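Local coordinates for protein YcaO (Methanopyrus kandleri, PDB 6CIB) that binds adenine nucleotides and magnesium and probably uses ATP to activate peptide backbone amides for thioamidation, as a member of the YcaO family, at residues H144-R154 against P345-E356; P16-R24 against I69-M77. All coordinates share one frame; numbering follows the deposited sequence.

Both contacts border the same bound ADP, from different sides and with different chemistry, and both are mostly buried. The centre of contact 1 lies about 8 Å from that of the chain; it pairs two strands, 148-150 and 346-351, at one edge of an antiparallel sheet, held by backbone hydrogen bonds and a cluster of charged and amide groups. Contact 2, its centre about 18 Å from that of the chain, packs helix 16-25 on helix 68-85 with no hydrogen bond across it, its middle buried and its margin, with Ile69 and Arg24, exposed. The two meet where Arg152 NH1 approaches Thr19 OG1 at 3.1 Å, a probable hydrogen bond, and where the methyl of Met77 packs on Ala150 and Gly151.

Contact 1: residues H144-R154 against P345-E356; sequences HTNGLSAGRLR and PVVRVRVTGASE. With MG (magnesium ion), chain H; ADP (adenosine-5'-diphosphate), chain G.
The nucleotide-binding edge of the five-stranded antiparallel sheet is formed where strand 148-150 pairs with strand 346-351, their axes 156° apart. Ser149 and Val347 are a hydrogen-bonded pair, with Ser149 N to Val347 O at 3.0 Å and the reverse bond matching it; Gly151 N to Pro345 O and Val349 N to Gly147 O continue the ladder. Leu148 CD1 packs on Val346 CG1, and the Pro345 ring lies against the backbone of 151-154.

Beyond the strand, side chains take over. Arg348 grips Asn146 O side-on, through NE at 2.9 Å and NH2 at 3.0 Å; Asn146 O lies in the guanidinium plane, and both nitrogens reach it from the same face of its carbonyl plane. With chi1 at -165° the Asn146 amide swings away from its own N, bringing ND2 to Glu356 OE2 at 2.8 Å, a nearly straight bond (172°) on the anti side of OE2, somewhat out of the carboxylate plane. The syn lone pairs of Glu356 are taken end-on by Arg350, NH1 reaching OE2 at 2.8 Å. Arg350 also bridges to Glu131, so two carboxylates probably balance this buried charge.

Along the edge of 148-150 that faces away from 346-351, Leu148 O binds magnesium at 2.3 Å, with Glu81 as a further ligand, and Ala150 N donates to ADP O3' at 2.9 Å. Because pairing at Ser149 turns its neighbours' N and O outward, it probably fixes the carbonyl and amide that hold metal and ribose.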
loop_
_atom_site.group_PDB
_atom_site.type_symbol
_atom_site.label_atom_id
_atom_site.label_comp_id
_atom_site.label_asym_id
_atom_site.label_seq_id
_atom_site.Cartn_x
_atom_site.Cartn_y
_atom_site.Cartn_z
ATOM N N HIS A 144 12.355 1.036 3.157
ATOM C CA HIS A 144 11.213 1.251 2.244
ATOM C C HIS A 144 9.948 1.617 3.034
ATOM O O HIS A 144 10.007 1.766 4.257
ATOM C CB HIS A 144 10.992 0.041 1.310
ATOM C CG HIS A 144 10.707 -1.238 2.030
ATOM N ND1 HIS A 144 9.464 -1.544 2.539
ATOM C CD2 HIS A 144 11.506 -2.291 2.327
ATOM C CE1 HIS A 144 9.505 -2.736 3.110
ATOM N NE2 HIS A 144 10.735 -3.208 3.004
ATOM N N THR A 145 8.824 1.779 2.340
ATOM C CA THR A 145 7.587 2.287 2.969
ATOM C C THR A 145 6.407 1.284 2.979
ATOM O O THR A 145 5.262 1.665 3.282
ATOM C CB THR A 145 7.132 3.619 2.330
ATOM O OG1 THR A 145 6.915 3.418 0.934
ATOM C CG2 THR A 145 8.183 4.729 2.524
ATOM N N ASN A 146 6.674 0.015 2.656
ATOM C CA ASN A 146 5.633 -1.006 2.722
ATOM C C ASN A 146 5.111 -1.134 4.145
ATOM O O ASN A 146 5.877 -1.372 5.079
ATOM C CB ASN A 146 6.121 -2.373 2.223
ATOM C CG ASN A 146 4.973 -3.338 1.944
ATOM O OD1 ASN A 146 4.013 -2.994 1.260
ATOM N ND2 ASN A 146 5.082 -4.554 2.458
ATOM N N GLY A 147 3.802 -0.947 4.291
ATOM C CA GLY A 147 3.150 -0.994 5.589
ATOM C C GLY A 147 3.057 0.330 6.310
ATOM O O GLY A 147 2.519 0.388 7.421
ATOM N N LEU A 148 3.601 1.386 5.705
ATOM C CA LEU A 148 3.504 2.734 6.255
ATOM C C LEU A 148 2.161 3.354 5.900
ATOM O O LEU A 148 1.771 3.367 4.734
ATOM C CB LEU A 148 4.661 3.606 5.744
ATOM C CG LEU A 148 4.772 5.059 6.201
ATOM C CD1 LEU A 148 5.111 5.164 7.691
ATOM C CD2 LEU A 148 5.826 5.740 5.346
ATOM N N SER A 149 1.453 3.865 6.906
ATOM C CA SER A 149 0.148 4.496 6.694
ATOM C C SER A 149 -0.181 5.542 7.745
ATOM O O SER A 149 0.184 5.409 8.907
ATOM C CB SER A 149 -0.982 3.448 6.655
ATOM O OG SER A 149 -0.762 2.512 5.597
ATOM N N ALA A 150 -0.901 6.568 7.306
ATOM C CA ALA A 150 -1.457 7.596 8.172
ATOM C C ALA A 150 -2.978 7.444 8.208
ATOM O O ALA A 150 -3.570 6.819 7.321
ATOM C CB ALA A 150 -1.064 8.972 7.663
ATOM N N GLY A 151 -3.599 7.986 9.255
ATOM C CA GLY A 151 -5.053 8.082 9.345
ATOM C C GLY A 151 -5.490 9.143 10.335
ATOM O O GLY A 151 -4.657 9.777 10.983
ATOM N N ARG A 152 -6.800 9.343 10.454
ATOM C CA ARG A 152 -7.340 10.195 11.513
ATOM C C ARG A 152 -7.255 9.475 12.859
ATOM O O ARG A 152 -7.134 10.117 13.904
ATOM C CB ARG A 152 -8.784 10.587 11.218
ATOM C CG ARG A 152 -8.984 11.542 10.048
ATOM C CD ARG A 152 -8.579 12.977 10.344
ATOM N NE ARG A 152 -9.317 13.585 11.455
ATOM C CZ ARG A 152 -10.484 14.221 11.354
ATOM N NH1 ARG A 152 -11.110 14.346 10.189
ATOM N NH2 ARG A 152 -11.033 14.740 12.441
ATOM N N LEU A 153 -7.314 8.142 12.816
ATOM C CA LEU A 153 -7.172 7.299 13.995
ATOM C C LEU A 153 -6.144 6.232 13.721
ATOM O O LEU A 153 -5.920 5.859 12.564
ATOM C CB LEU A 153 -8.509 6.648 14.380
ATOM C CG LEU A 153 -9.730 7.541 14.684
ATOM C CD1 LEU A 153 -10.949 6.667 14.899
ATOM C CD2 LEU A 153 -9.524 8.432 15.904
ATOM N N ARG A 154 -5.532 5.726 14.788
ATOM C CA ARG A 154 -4.523 4.686 14.660
ATOM C C ARG A 154 -5.087 3.431 13.980
ATOM O O ARG A 154 -4.391 2.817 13.169
ATOM C CB ARG A 154 -3.809 4.429 16.009
ATOM C CG ARG A 154 -4.326 3.315 16.900
ATOM C CD ARG A 154 -3.408 2.104 16.824
ATOM N NE ARG A 154 -3.679 1.122 17.875
ATOM C CZ ARG A 154 -4.079 -0.136 17.685
ATOM N NH1 ARG A 154 -4.260 -0.639 16.473
ATOM N NH2 ARG A 154 -4.291 -0.914 18.733
ATOM N N PRO A 345 -2.110 10.375 13.607
ATOM C CA PRO A 345 -1.730 8.967 13.739
ATOM C C PRO A 345 -1.037 8.432 12.485
ATOM O O PRO A 345 -1.603 8.491 11.389
ATOM C CB PRO A 345 -3.073 8.257 13.965
ATOM C CG PRO A 345 -3.956 9.301 14.562
ATOM C CD PRO A 345 -3.536 10.594 13.924
ATOM N N VAL A 346 0.201 7.966 12.655
ATOM C CA VAL A 346 0.951 7.268 11.599
ATOM C C VAL A 346 1.504 5.992 12.214
ATOM O O VAL A 346 1.951 5.998 13.370
ATOM C CB VAL A 346 2.114 8.126 10.994
ATOM C CG1 VAL A 346 2.861 7.363 9.893
ATOM C CG2 VAL A 346 1.591 9.443 10.433
ATOM N N VAL A 347 1.452 4.899 11.453
ATOM C CA VAL A 347 2.055 3.634 11.879
ATOM C C VAL A 347 2.903 3.000 10.785
ATOM O O VAL A 347 2.724 3.274 9.588
ATOM C CB VAL A 347 1.028 2.578 12.388
ATOM C CG1 VAL A 347 0.181 3.114 13.541
ATOM C CG2 VAL A 347 0.155 2.033 11.261
ATOM N N ARG A 348 3.828 2.151 11.228
ATOM C CA ARG A 348 4.463 1.188 10.366
ATOM C C ARG A 348 4.022 -0.211 10.812
ATOM O O ARG A 348 4.230 -0.605 11.965
ATOM C CB ARG A 348 5.983 1.332 10.425
ATOM C CG ARG A 348 6.722 0.543 9.362
ATOM C CD ARG A 348 6.716 1.278 8.025
ATOM N NE ARG A 348 7.160 0.404 6.942
ATOM C CZ ARG A 348 8.426 0.239 6.567
ATOM N NH1 ARG A 348 9.414 0.902 7.170
ATOM N NH2 ARG A 348 8.707 -0.597 5.574
ATOM N N VAL A 349 3.390 -0.930 9.890
ATOM C CA VAL A 349 2.989 -2.325 10.091
ATOM C C VAL A 349 4.017 -3.195 9.397
ATOM O O VAL A 349 4.323 -2.979 8.218
ATOM C CB VAL A 349 1.576 -2.605 9.525
ATOM C CG1 VAL A 349 1.224 -4.093 9.606
ATOM C CG2 VAL A 349 0.540 -1.770 10.269
ATOM N N ARG A 350 4.578 -4.139 10.145
ATOM C CA ARG A 350 5.457 -5.161 9.585
ATOM C C ARG A 350 4.858 -6.537 9.873
ATOM O O ARG A 350 4.402 -6.800 10.989
ATOM C CB ARG A 350 6.882 -5.083 10.170
ATOM C CG ARG A 350 7.532 -3.699 10.236
ATOM C CD ARG A 350 7.716 -3.034 8.875
ATOM N NE ARG A 350 8.651 -3.759 8.014
ATOM C CZ ARG A 350 8.374 -4.197 6.790
ATOM N NH1 ARG A 350 7.182 -3.971 6.241
ATOM N NH2 ARG A 350 9.308 -4.849 6.098
ATOM N N VAL A 351 4.856 -7.400 8.863
ATOM C CA VAL A 351 4.467 -8.803 9.044
ATOM C C VAL A 351 5.728 -9.611 8.724
ATOM O O VAL A 351 6.192 -9.622 7.572
ATOM C CB VAL A 351 3.236 -9.180 8.177
ATOM C CG1 VAL A 351 2.808 -10.623 8.409
ATOM C CG2 VAL A 351 2.061 -8.251 8.476
ATOM N N THR A 352 6.285 -10.261 9.754
ATOM C CA THR A 352 7.692 -10.737 9.725
ATOM C C THR A 352 8.038 -11.760 8.657
ATOM O O THR A 352 9.181 -11.814 8.206
ATOM C CB THR A 352 8.186 -11.272 11.086
ATOM O OG1 THR A 352 7.387 -12.395 11.475
ATOM C CG2 THR A 352 8.135 -10.185 12.162
ATOM N N GLY A 353 7.053 -12.558 8.248
ATOM C CA GLY A 353 7.248 -13.541 7.178
ATOM C C GLY A 353 6.398 -13.316 5.935
ATOM O O GLY A 353 6.282 -14.221 5.108
ATOM N N ALA A 354 5.797 -12.129 5.800
ATOM C CA ALA A 354 5.109 -11.751 4.547
ATOM C C ALA A 354 6.152 -11.431 3.494
ATOM O O ALA A 354 7.203 -10.876 3.810
ATOM C CB ALA A 354 4.183 -10.563 4.754
ATOM N N SER A 355 5.874 -11.797 2.247
ATOM C CA SER A 355 6.843 -11.569 1.178
ATOM C C SER A 355 6.846 -10.116 0.723
ATOM O O SER A 355 5.790 -9.503 0.555
ATOM C CB SER A 355 6.565 -12.468 -0.018
ATOM O OG SER A 355 7.637 -12.365 -0.948
ATOM N N GLU A 356 8.052 -9.584 0.537
ATOM C CA GLU A 356 8.255 -8.259 -0.029
ATOM C C GLU A 356 9.204 -8.342 -1.236
ATOM O O GLU A 356 9.928 -7.393 -1.548
ATOM C CB GLU A 356 8.732 -7.275 1.050
ATOM C CG GLU A 356 7.693 -7.013 2.141
ATOM C CD GLU A 356 8.184 -6.127 3.268
ATOM O OE1 GLU A 356 9.386 -6.170 3.617
ATOM O OE2 GLU A 356 7.347 -5.392 3.838
HETATM MG MG MG H . 1.282 4.299 2.645
HETATM P PB ADP G . -2.454 4.131 -0.409
HETATM O O1B ADP G . -2.397 3.969 1.096
HETATM O O2B ADP G . -2.691 2.842 -1.171
HETATM O O3B ADP G . -1.369 4.998 -1.002
HETATM P PA ADP G . -4.232 6.413 -0.640
HETATM O O1A ADP G . -5.734 6.413 -0.555
HETATM O O2A ADP G . -3.622 7.076 -1.846
HETATM O O3A ADP G . -3.874 4.859 -0.634
HETATM O "O5'" ADP G . -3.659 7.057 0.716
HETATM C "C5'" ADP G . -2.382 7.698 0.889
HETATM C "C4'" ADP G . -2.158 7.980 2.386
HETATM O "O4'" ADP G . -3.204 8.827 2.887
HETATM C "C3'" ADP G . -2.217 6.726 3.263
HETATM O "O3'" ADP G . -1.381 6.901 4.423
HETATM C "C2'" ADP G . -3.669 6.666 3.701
HETATM O "O2'" ADP G . -3.853 5.909 4.893
HETATM C "C1'" ADP G . -4.003 8.145 3.871
HETATM N N9 ADP G . -5.428 8.460 3.625
HETATM C C8 ADP G . -6.072 8.303 2.454
HETATM N N7 ADP G . -7.367 8.680 2.561
HETATM C C5 ADP G . -7.562 9.110 3.812
HETATM C C6 ADP G . -8.710 9.654 4.574
HETATM N N6 ADP G . -9.915 9.813 3.977
HETATM N N1 ADP G . -8.502 9.975 5.875
HETATM C C2 ADP G . -7.298 9.819 6.479
HETATM N N3 ADP G . -6.210 9.334 5.838
HETATM C C4 ADP G . -6.280 8.969 4.522
HETATM O O HOH W 1 12.108 0.693 6.429
HETATM O O HOH W 2 2.927 2.976 1.975
HETATM O O HOH W 3 4.245 -7.474 1.865
HETATM O O HOH W 4 -0.646 3.208 2.837
HETATM O O HOH W 5 0.978 5.333 0.664
#

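Contact 2: residues P16-R24 against I69-M77; sequences PKETLRWIR and IQARVSAAM. With ADP (adenosine-5'-diphosphate), chain G.
Val73 is a knob in the hole made by Pro16, Thr19, Leu20 and Ile23, where helices 16-24 and 69-77 pack by apolar contact, their axes within 8.9 Å at an angle of 46°. Its CG2 rests on Leu20 CB at 3.7 Å, while CG1, anti to the backbone N (chi1 172°), meets Thr19 CG2. Ile69 CG2 packs on the first turn of the other helix, 3.5 Å from Lys17 N, and beside Pro16 CB; farther along, Ile23 CG2 touches Ala76 CB and its CD1 reaches CG of Met77, a selenomethionine.

Polar bonds run to the nucleotide. Gln70 reads the adenine with both ends of its amide, NE2 donating to ADP N7 at 2.8 Å and OE1 accepting from ADP N6 at 3.2 Å, while Pro16 CG packs against OE1. Replacing Gln70 by an alanine would remove both amide bonds and would probably leave N6 and N7 without these mates and Pro16 CG without its neighbour. Ser74 OG gives a further bond, to ADP O2A at 2.7 Å.

Val73 CG1 also approaches ADP C6 at 3.5 Å, and Thr19 CG2 lies near N1. Val73 and Thr19 thus make part of the apolar wall of the adenine pocket, and Gln70 supplies polar contacts to the base edge.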
loop_
_atom_site.group_PDB
_atom_site.type_symbol
_atom_site.label_atom_id
_atom_site.label_comp_id
_atom_site.label_asym_id
_atom_site.label_seq_id
_atom_site.Cartn_x
_atom_site.Cartn_y
_atom_site.Cartn_z
ATOM N N PRO A 16 -14.341 12.383 3.945
ATOM C CA PRO A 16 -13.179 13.087 3.364
ATOM C C PRO A 16 -13.267 14.615 3.410
ATOM O O PRO A 16 -12.252 15.266 3.653
ATOM C CB PRO A 16 -13.150 12.571 1.926
ATOM C CG PRO A 16 -13.631 11.164 2.072
ATOM C CD PRO A 16 -14.753 11.256 3.087
ATOM N N LYS A 17 -14.459 15.175 3.194
ATOM C CA LYS A 17 -14.656 16.630 3.296
ATOM C C LYS A 17 -14.284 17.175 4.682
ATOM O O LYS A 17 -13.672 18.235 4.774
ATOM C CB LYS A 17 -16.076 17.043 2.876
ATOM C CG LYS A 17 -17.195 16.574 3.795
ATOM C CD LYS A 17 -18.554 17.019 3.287
ATOM C CE LYS A 17 -19.653 16.553 4.228
ATOM N NZ LYS A 17 -20.965 17.079 3.758
ATOM N N GLU A 18 -14.628 16.425 5.735
ATOM C CA GLU A 18 -14.280 16.763 7.119
ATOM C C GLU A 18 -12.766 16.710 7.327
ATOM O O GLU A 18 -12.172 17.628 7.896
ATOM C CB GLU A 18 -14.994 15.819 8.097
ATOM C CG GLU A 18 -16.420 16.235 8.419
ATOM C CD GLU A 18 -17.411 15.077 8.486
ATOM O OE1 GLU A 18 -17.092 13.968 9.004
ATOM O OE2 GLU A 18 -18.552 15.295 8.019
ATOM N N THR A 19 -12.154 15.634 6.841
ATOM C CA THR A 19 -10.713 15.426 6.950
ATOM C C THR A 19 -9.918 16.494 6.201
ATOM O O THR A 19 -8.909 16.966 6.716
ATOM C CB THR A 19 -10.333 13.990 6.523
ATOM O OG1 THR A 19 -11.027 13.082 7.377
ATOM C CG2 THR A 19 -8.817 13.728 6.649
ATOM N N LEU A 20 -10.384 16.890 5.016
ATOM C CA LEU A 20 -9.722 17.957 4.261
ATOM C C LEU A 20 -9.753 19.282 5.029
ATOM O O LEU A 20 -8.737 19.988 5.104
ATOM C CB LEU A 20 -10.310 18.121 2.848
ATOM C CG LEU A 20 -9.568 19.050 1.863
ATOM C CD1 LEU A 20 -8.056 18.807 1.808
ATOM C CD2 LEU A 20 -10.163 18.958 0.471
ATOM N N ARG A 21 -10.909 19.591 5.613
ATOM C CA ARG A 21 -11.090 20.811 6.401
ATOM C C ARG A 21 -10.109 20.817 7.576
ATOM O O ARG A 21 -9.474 21.834 7.853
ATOM C CB ARG A 21 -12.553 20.919 6.863
ATOM C CG ARG A 21 -12.921 22.179 7.631
ATOM C CD ARG A 21 -14.431 22.428 7.658
ATOM N NE ARG A 21 -15.206 21.246 8.033
ATOM C CZ ARG A 21 -16.168 20.683 7.298
ATOM N NH1 ARG A 21 -16.528 21.187 6.123
ATOM N NH2 ARG A 21 -16.790 19.607 7.756
ATOM N N TRP A 22 -9.975 19.654 8.214
ATOM C CA TRP A 22 -9.062 19.402 9.327
ATOM C C TRP A 22 -7.576 19.511 8.919
ATOM O O TRP A 22 -6.786 20.140 9.631
ATOM C CB TRP A 22 -9.411 18.030 9.915
ATOM C CG TRP A 22 -8.550 17.489 11.023
ATOM C CD1 TRP A 22 -8.704 17.701 12.369
ATOM C CD2 TRP A 22 -7.450 16.583 10.884
ATOM N NE1 TRP A 22 -7.748 17.002 13.072
ATOM C CE2 TRP A 22 -6.968 16.305 12.188
ATOM C CE3 TRP A 22 -6.813 15.984 9.783
ATOM C CZ2 TRP A 22 -5.877 15.458 12.422
ATOM C CZ3 TRP A 22 -5.719 15.137 10.016
ATOM C CH2 TRP A 22 -5.267 14.887 11.325
ATOM N N ILE A 23 -7.207 18.914 7.777
ATOM C CA ILE A 23 -5.842 19.031 7.208
ATOM C C ILE A 23 -5.476 20.505 6.982
ATOM O O ILE A 23 -4.372 20.941 7.335
ATOM C CB ILE A 23 -5.681 18.202 5.890
ATOM C CG1 ILE A 23 -5.619 16.692 6.194
ATOM C CG2 ILE A 23 -4.452 18.638 5.089
ATOM C CD1 ILE A 23 -5.925 15.788 5.004
ATOM N N ARG A 24 -6.414 21.256 6.410
ATOM C CA ARG A 24 -6.216 22.668 6.097
ATOM C C ARG A 24 -6.089 23.549 7.339
ATOM O O ARG A 24 -5.209 24.414 7.402
ATOM C CB ARG A 24 -7.322 23.171 5.182
ATOM C CG ARG A 24 -7.037 22.865 3.729
ATOM C CD ARG A 24 -8.294 22.899 2.897
ATOM N NE ARG A 24 -7.996 22.567 1.507
ATOM C CZ ARG A 24 -8.900 22.416 0.544
ATOM N NH1 ARG A 24 -10.199 22.549 0.798
ATOM N NH2 ARG A 24 -8.496 22.108 -0.686
ATOM N N ILE A 69 -11.888 15.974 -3.529
ATOM C CA ILE A 69 -11.675 16.062 -2.087
ATOM C C ILE A 69 -10.811 14.883 -1.604
ATOM O O ILE A 69 -9.776 15.105 -0.957
ATOM C CB ILE A 69 -13.003 16.198 -1.273
ATOM C CG1 ILE A 69 -13.595 17.614 -1.415
ATOM C CG2 ILE A 69 -12.747 15.927 0.208
ATOM C CD1 ILE A 69 -15.035 17.769 -0.912
ATOM N N GLN A 70 -11.205 13.653 -1.935
ATOM C CA GLN A 70 -10.443 12.466 -1.481
ATOM C C GLN A 70 -9.016 12.437 -2.039
ATOM O O GLN A 70 -8.086 12.072 -1.328
ATOM C CB GLN A 70 -11.180 11.142 -1.776
ATOM C CG GLN A 70 -10.411 9.849 -1.428
ATOM C CD GLN A 70 -9.938 9.753 0.028
ATOM O OE1 GLN A 70 -10.453 10.432 0.921
ATOM N NE2 GLN A 70 -8.947 8.885 0.270
ATOM N N ALA A 71 -8.855 12.840 -3.299
ATOM C CA ALA A 71 -7.529 12.934 -3.907
ATOM C C ALA A 71 -6.631 13.916 -3.156
ATOM O O ALA A 71 -5.432 13.660 -2.986
ATOM C CB ALA A 71 -7.638 13.316 -5.374
ATOM N N ARG A 72 -7.217 15.025 -2.700
ATOM C CA ARG A 72 -6.487 16.060 -1.971
ATOM C C ARG A 72 -6.147 15.634 -0.535
ATOM O O ARG A 72 -5.086 15.979 -0.023
ATOM C CB ARG A 72 -7.223 17.413 -2.038
ATOM C CG ARG A 72 -7.062 18.046 -3.411
ATOM C CD ARG A 72 -7.750 19.382 -3.603
ATOM N NE ARG A 72 -7.445 19.882 -4.940
ATOM C CZ ARG A 72 -8.158 20.785 -5.614
ATOM N NH1 ARG A 72 -9.257 21.321 -5.100
ATOM N NH2 ARG A 72 -7.763 21.147 -6.828
ATOM N N VAL A 73 -7.043 14.876 0.091
ATOM C CA VAL A 73 -6.776 14.233 1.385
ATOM C C VAL A 73 -5.660 13.193 1.234
ATOM O O VAL A 73 -4.692 13.198 1.998
ATOM C CB VAL A 73 -8.047 13.577 1.978
ATOM C CG1 VAL A 73 -7.708 12.756 3.223
ATOM C CG2 VAL A 73 -9.093 14.634 2.316
ATOM N N SER A 74 -5.809 12.321 0.238
ATOM C CA SER A 74 -4.834 11.264 -0.066
ATOM C C SER A 74 -3.426 11.843 -0.286
ATOM O O SER A 74 -2.454 11.342 0.286
ATOM C CB SER A 74 -5.313 10.483 -1.299
ATOM O OG SER A 74 -4.304 9.671 -1.841
ATOM N N ALA A 75 -3.325 12.897 -1.102
ATOM C CA ALA A 75 -2.032 13.542 -1.368
ATOM C C ALA A 75 -1.422 14.144 -0.101
ATOM O O ALA A 75 -0.231 13.954 0.153
ATOM C CB ALA A 75 -2.144 14.590 -2.470
ATOM N N ALA A 76 -2.238 14.849 0.686
ATOM C CA ALA A 76 -1.798 15.443 1.950
ATOM C C ALA A 76 -1.265 14.410 2.953
ATOM O O ALA A 76 -0.183 14.590 3.523
ATOM C CB ALA A 76 -2.920 16.266 2.577
HETATM N N MSE A 77 -2.022 13.335 3.158
HETATM C CA MSE A 77 -1.677 12.322 4.152
HETATM C C MSE A 77 -0.497 11.475 3.722
HETATM O O MSE A 77 0.259 11.001 4.567
HETATM C CB MSE A 77 -2.925 11.518 4.514
HETATM C CG MSE A 77 -4.037 12.374 5.126
HETATM SE SE MSE A 77 -3.487 13.043 6.902
HETATM C CE MSE A 77 -4.086 11.423 7.858
HETATM P PB ADP G . -2.454 4.131 -0.409
HETATM O O1B ADP G . -2.397 3.969 1.096
HETATM O O2B ADP G . -2.691 2.842 -1.171
HETATM O O3B ADP G . -1.369 4.998 -1.002
HETATM P PA ADP G . -4.232 6.413 -0.640
HETATM O O1A ADP G . -5.734 6.413 -0.555
HETATM O O2A ADP G . -3.622 7.076 -1.846
HETATM O O3A ADP G . -3.874 4.859 -0.634
HETATM O "O5'" ADP G . -3.659 7.057 0.716
HETATM C "C5'" ADP G . -2.382 7.698 0.889
HETATM C "C4'" ADP G . -2.158 7.980 2.386
HETATM O "O4'" ADP G . -3.204 8.827 2.887
HETATM C "C3'" ADP G . -2.217 6.726 3.263
HETATM O "O3'" ADP G . -1.381 6.901 4.423
HETATM C "C2'" ADP G . -3.669 6.666 3.701
HETATM O "O2'" ADP G . -3.853 5.909 4.893
HETATM C "C1'" ADP G . -4.003 8.145 3.871
HETATM N N9 ADP G . -5.428 8.460 3.625
HETATM C C8 ADP G . -6.072 8.303 2.454
HETATM N N7 ADP G . -7.367 8.680 2.561
HETATM C C5 ADP G . -7.562 9.110 3.812
HETATM C C6 ADP G . -8.710 9.654 4.574
HETATM N N6 ADP G . -9.915 9.813 3.977
HETATM N N1 ADP G . -8.502 9.975 5.875
HETATM C C2 ADP G . -7.298 9.819 6.479
HETATM N N3 ADP G . -6.210 9.334 5.838
HETATM C C4 ADP G . -6.280 8.969 4.522
#